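Local coordinates for adhesin LabA (Helicobacter pylori, PDB 6GMM), which is an outer-membrane adhesin exodomain thought to attach the bacterium to the gastric mucosa by recognising LacdiNAc-bearing glycans, at residues Asn43-Asn48 and Lys295-Ile300. Sequence-based numbering, arbitrary orientation.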
ATOM      1  N   ASN A  43     -15.966   7.123  -8.543  1.00 29.17           N
ATOM      2  CA  ASN A  43     -16.403   5.936  -9.295  1.00 29.82           C
ATOM      3  C   ASN A  43     -15.344   5.562 -10.337  1.00 35.34           C
ATOM      4  O   ASN A  43     -15.000   4.373 -10.455  1.00 37.91           O
ATOM      5  CB  ASN A  43     -17.785   6.192  -9.937  1.00 32.78           C
ATOM      6  CG  ASN A  43     -18.266   5.073 -10.817  1.00 59.96           C
ATOM      7  OD1 ASN A  43     -18.031   5.063 -12.042  1.00 53.93           O
ATOM      8  ND2 ASN A  43     -18.925   4.095 -10.204  1.00 49.44           N
ATOM      9  N   ALA A  44     -14.776   6.568 -11.036  1.00 30.96           N
ATOM     10  CA  ALA A  44     -13.714   6.371 -12.032  1.00 31.92           C
ATOM     11  C   ALA A  44     -12.429   5.868 -11.375  1.00 34.82           C
ATOM     12  O   ALA A  44     -11.912   4.843 -11.810  1.00 35.93           O
ATOM     13  CB  ALA A  44     -13.450   7.650 -12.819  1.00 33.34           C
ATOM     14  N   SER A  45     -11.941   6.526 -10.300  1.00 29.44           N
ATOM     15  CA  SER A  45     -10.733   6.028  -9.622  1.00 27.45           C
ATOM     16  C   SER A  45     -10.939   4.698  -8.875  1.00 31.54           C
ATOM     17  O   SER A  45      -9.963   3.951  -8.707  1.00 31.19           O
ATOM     18  CB  SER A  45     -10.115   7.079  -8.709  1.00 28.78           C
ATOM     19  OG  SER A  45     -11.043   7.570  -7.760  1.00 32.62           O
ATOM     20  N   ALA A  46     -12.184   4.373  -8.471  1.00 27.90           N
ATOM     21  CA  ALA A  46     -12.492   3.093  -7.808  1.00 27.31           C
ATOM     22  C   ALA A  46     -12.238   2.000  -8.815  1.00 31.60           C
ATOM     23  O   ALA A  46     -11.401   1.128  -8.575  1.00 30.87           O
ATOM     24  CB  ALA A  46     -13.950   3.051  -7.375  1.00 28.85           C
ATOM     25  N   LYS A  47     -12.906   2.091  -9.983  1.00 28.91           N
ATOM     26  CA  LYS A  47     -12.754   1.172 -11.111  1.00 29.10           C
ATOM     27  C   LYS A  47     -11.286   1.112 -11.524  1.00 32.79           C
ATOM     28  O   LYS A  47     -10.804   0.044 -11.829  1.00 32.56           O
ATOM     29  CB  LYS A  47     -13.609   1.632 -12.304  1.00 33.08           C
ATOM     30  CG  LYS A  47     -15.114   1.431 -12.143  1.00 43.48           C
ATOM     31  CD  LYS A  47     -15.868   2.161 -13.252  1.00 55.37           C
ATOM     32  CE  LYS A  47     -17.241   1.595 -13.533  1.00 67.93           C
ATOM     33  NZ  LYS A  47     -18.266   2.090 -12.578  1.00 78.40           N
ATOM     34  N   ASN A  48     -10.557   2.237 -11.488  1.00 30.54           N
ATOM     35  CA  ASN A  48      -9.143   2.215 -11.847  1.00 30.87           C
ATOM     36  C   ASN A  48      -8.284   1.465 -10.822  1.00 34.38           C
ATOM     37  O   ASN A  48      -7.256   0.906 -11.201  1.00 35.93           O
ATOM     38  CB  ASN A  48      -8.615   3.616 -12.104  1.00 35.28           C
ATOM     39  CG  ASN A  48      -8.683   3.986 -13.565  1.00 68.88           C
ATOM     40  OD1 ASN A  48      -7.696   3.862 -14.301  1.00 62.41           O
ATOM     41  ND2 ASN A  48      -9.857   4.409 -14.027  1.00 65.70           N
ATOM     42  N   LYS A 295     -11.993   7.698   1.663  1.00 21.54           N
ATOM     43  CA  LYS A 295     -11.052   7.440   2.756  1.00 21.44           C
ATOM     44  C   LYS A 295     -10.309   6.139   2.418  1.00 25.09           C
ATOM     45  O   LYS A 295      -9.070   6.119   2.442  1.00 21.55           O
ATOM     46  CB  LYS A 295     -11.808   7.311   4.091  1.00 25.78           C
ATOM     47  CG  LYS A 295     -10.909   7.296   5.319  1.00 36.48           C
ATOM     48  CD  LYS A 295     -11.737   7.315   6.577  1.00 35.49           C
ATOM     49  CE  LYS A 295     -10.880   7.165   7.806  1.00 37.43           C
ATOM     50  NZ  LYS A 295     -11.548   6.310   8.809  1.00 45.38           N
ATOM     51  N   ALA A 296     -11.061   5.087   1.986  1.00 21.90           N
ATOM     52  CA  ALA A 296     -10.423   3.819   1.569  1.00 21.09           C
ATOM     53  C   ALA A 296      -9.473   4.028   0.392  1.00 24.52           C
ATOM     54  O   ALA A 296      -8.324   3.643   0.502  1.00 23.92           O
ATOM     55  CB  ALA A 296     -11.456   2.760   1.230  1.00 21.84           C
ATOM     56  N   GLN A 297      -9.920   4.676  -0.694  1.00 22.03           N
ATOM     57  CA  GLN A 297      -9.076   4.945  -1.866  1.00 22.10           C
ATOM     58  C   GLN A 297      -7.795   5.673  -1.475  1.00 25.41           C
ATOM     59  O   GLN A 297      -6.740   5.373  -2.014  1.00 24.50           O
ATOM     60  CB  GLN A 297      -9.842   5.778  -2.913  1.00 23.78           C
ATOM     61  CG  GLN A 297     -10.990   4.996  -3.546  1.00 29.98           C
ATOM     62  CD  GLN A 297     -11.497   5.633  -4.800  1.00 31.51           C
ATOM     63  OE1 GLN A 297     -10.738   6.211  -5.583  1.00 20.18           O
ATOM     64  NE2 GLN A 297     -12.783   5.472  -5.050  1.00 20.16           N
ATOM     65  N   ALA A 298      -7.878   6.611  -0.529  1.00 21.79           N
ATOM     66  CA  ALA A 298      -6.692   7.333  -0.081  1.00 21.73           C
ATOM     67  C   ALA A 298      -5.750   6.421   0.676  1.00 25.99           C
ATOM     68  O   ALA A 298      -4.531   6.590   0.524  1.00 26.47           O
ATOM     69  CB  ALA A 298      -7.072   8.537   0.761  1.00 21.84           C
ATOM     70  N   GLU A 299      -6.301   5.441   1.470  1.00 21.98           N
ATOM     71  CA  GLU A 299      -5.493   4.456   2.236  1.00 21.77           C
ATOM     72  C   GLU A 299      -4.726   3.549   1.317  1.00 22.74           C
ATOM     73  O   GLU A 299      -3.518   3.413   1.475  1.00 23.11           O
ATOM     74  CB  GLU A 299      -6.332   3.609   3.204  1.00 23.63           C
ATOM     75  CG  GLU A 299      -6.042   3.873   4.670  1.00 37.41           C
ATOM     76  CD  GLU A 299      -4.655   3.507   5.166  1.00 59.03           C
ATOM     77  OE1 GLU A 299      -3.711   4.297   4.938  1.00 54.51           O
ATOM     78  OE2 GLU A 299      -4.536   2.481   5.873  1.00 53.92           O
ATOM     79  N   ILE A 300      -5.423   2.954   0.325  1.00 18.02           N
ATOM     80  CA  ILE A 300      -4.834   2.119  -0.724  1.00 17.29           C
ATOM     81  C   ILE A 300      -3.603   2.823  -1.293  1.00 20.62           C
ATOM     82  O   ILE A 300      -2.531   2.232  -1.344  1.00 21.91           O
ATOM     83  CB  ILE A 300      -5.871   1.819  -1.815  1.00 19.14           C
ATOM     84  CG1 ILE A 300      -6.972   0.894  -1.258  1.00 18.90           C
ATOM     85  CG2 ILE A 300      -5.198   1.266  -3.072  1.00 19.76           C
ATOM     86  CD1 ILE A 300      -8.105   0.665  -2.138  1.00 26.62           C
TER
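A buried polar link between two helices of the elongated helical body of LabA is made where Q297, on helix 287-311, reaches S45 and A46 on helix 32-50. It is a compact example of how one amide can tie together two helices: between the two segments the nearest CA atoms, those of A46 and Q297, are 7.1 Å apart. The Q297 chain sets out beside its own backbone N (chi1 -68°) and then runs extended (chi2 -164°), which carries the carboxamide across to the other helix. There S45 OG donates to Q297 OE1 over a short 2.6 Å, lying in the carbonyl plane and on a lone pair, with a C=O...donor angle of 135°. N41 O, one turn back in the same helix as S45, is a second acceptor that competes for the single hydroxyl proton. The other half of the amide settles against A46, whose CB is 3.6 Å from Q297 NE2. That nitrogen donates to L42 O, on helix 32-50, and to N293 OD1, on its own helix. Engaged at both ends, the buried amide is probably held in this rotation. Helix 369-386 flanks the link through I375, which touches both S45 and Q297, and helix 239-264 packs against A46 through V262.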